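Local coordinates for protein scytalidopepsin B (Scytalidium lignicola, PDB 2IFR) that hydrolyses peptide bonds as an acid-acting glutamic endopeptidase of the A4 family, at residues C165-T168 and S173-L176. Sequence-based numbering, arbitrary orientation.
Sequences CSVT and SVSL
Val167 and Val174 hold the same side-chain torsion, with CG1 anti to the backbone N (chi1 176° and -179°). Both side chains lie on one face of the hairpin, and this rotation puts CG1 of Val167 4.2 Å from CB of Val174. The CA atoms of Cys165 and Leu176 are 8.2 Å apart, but the branch end of Leu176 comes nearer. With its chi1 at -103°, away from the usual staggered values, CD2 of Leu176 meets CB of Cys165 at 3.7 Å. CD1 comes within 4.4 Å of CG2 of Val167. Cys165, Val167 and Leu176 are buried, and all three touch Phe133. Leu11 touches Val167 and Leu176, and also Val174 at the margin. On the other face, the CG2 methyl of Thr168 lies 3.9 Å from CA of Ser173, while its OG1 turns to a hydrogen bond with Thr18.

One direct backbone hydrogen bond ties the segments. N of Val174 donates to O of Val167 at 2.7 Å, nearly straight at hydrogen but from above the carbonyl plane. CA of Ser173 adds a CA-H...O contact to the same oxygen. The return link is made by water. It accepts from N of Val167 at 2.9 Å and donates to O of Val174 over a very short distance, bridging two backbone atoms too far apart to bond directly. Beyond it the backbones diverge, and contact continues through side chains. This is an antiparallel beta hairpin of strands 155-169 and 172-174, diverging away from its turn, with a water bridging the pair, in the beta-sandwich of a glutamic peptidase.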
loop_
_atom_site.group_PDB
_atom_site.type_symbol
_atom_site.label_atom_id
_atom_site.label_comp_id
_atom_site.label_asym_id
_atom_site.label_seq_id
_atom_site.Cartn_x
_atom_site.Cartn_y
_atom_site.Cartn_z
ATOM N N CYS A 165 -6.895 0.901 -11.837
ATOM C CA CYS A 165 -6.796 1.818 -10.708
ATOM C C CYS A 165 -7.990 2.748 -10.784
ATOM O O CYS A 165 -8.412 3.168 -11.919
ATOM C CB CYS A 165 -5.506 2.641 -10.771
ATOM S SG CYS A 165 -4.033 1.602 -10.550
ATOM N N SER A 166 -8.549 3.084 -9.628
ATOM C CA SER A 166 -9.708 3.962 -9.601
ATOM C C SER A 166 -9.637 4.821 -8.366
ATOM O O SER A 166 -9.401 4.304 -7.234
ATOM C CB SER A 166 -11.006 3.130 -9.612
ATOM O OG SER A 166 -12.121 3.943 -9.320
ATOM N N VAL A 167 -9.771 6.127 -8.555
ATOM C CA VAL A 167 -9.755 7.077 -7.445
ATOM C C VAL A 167 -10.957 7.973 -7.693
ATOM O O VAL A 167 -11.249 8.318 -8.887
ATOM C CB VAL A 167 -8.468 7.989 -7.434
ATOM C CG1 VAL A 167 -8.567 9.021 -6.314
ATOM C CG2 VAL A 167 -7.212 7.145 -7.225
ATOM N N THR A 168 -11.689 8.319 -6.636
ATOM C CA THR A 168 -12.836 9.232 -6.776
ATOM C C THR A 168 -12.703 10.318 -5.737
ATOM O O THR A 168 -12.113 10.100 -4.621
ATOM C CB THR A 168 -14.240 8.523 -6.614
ATOM O OG1 THR A 168 -14.327 7.858 -5.347
ATOM C CG2 THR A 168 -14.458 7.519 -7.724
ATOM N N SER A 173 -14.682 10.568 -10.556
ATOM C CA SER A 173 -13.437 9.825 -10.720
ATOM C C SER A 173 -12.281 10.770 -11.083
ATOM O O SER A 173 -12.465 11.778 -11.846
ATOM C CB SER A 173 -13.600 8.749 -11.790
ATOM O OG SER A 173 -13.563 9.324 -13.072
ATOM N N VAL A 174 -11.103 10.485 -10.541
ATOM C CA VAL A 174 -9.905 11.301 -10.789
ATOM C C VAL A 174 -8.898 10.491 -11.601
ATOM O O VAL A 174 -8.654 9.275 -11.313
ATOM C CB VAL A 174 -9.248 11.726 -9.460
ATOM C CG1 VAL A 174 -8.021 12.597 -9.725
ATOM C CG2 VAL A 174 -10.262 12.469 -8.600
ATOM N N SER A 175 -8.311 11.124 -12.607
ATOM C CA SER A 175 -7.322 10.480 -13.485
ATOM C C SER A 175 -5.964 10.377 -12.802
ATOM O O SER A 175 -5.647 11.203 -11.888
ATOM C CB SER A 175 -7.187 11.309 -14.758
ATOM O OG SER A 175 -5.924 11.144 -15.364
ATOM N N LEU A 176 -5.166 9.393 -13.210
ATOM C CA LEU A 176 -3.796 9.196 -12.669
ATOM C C LEU A 176 -2.795 10.094 -13.430
ATOM O O LEU A 176 -1.570 10.145 -13.100
ATOM C CB LEU A 176 -3.381 7.729 -12.832
ATOM C CG LEU A 176 -3.403 6.791 -11.614
ATOM C CD1 LEU A 176 -4.602 7.085 -10.730
ATOM C CD2 LEU A 176 -3.420 5.346 -12.105
HETATM O O HOH W 1 -9.858 7.091 -11.253
#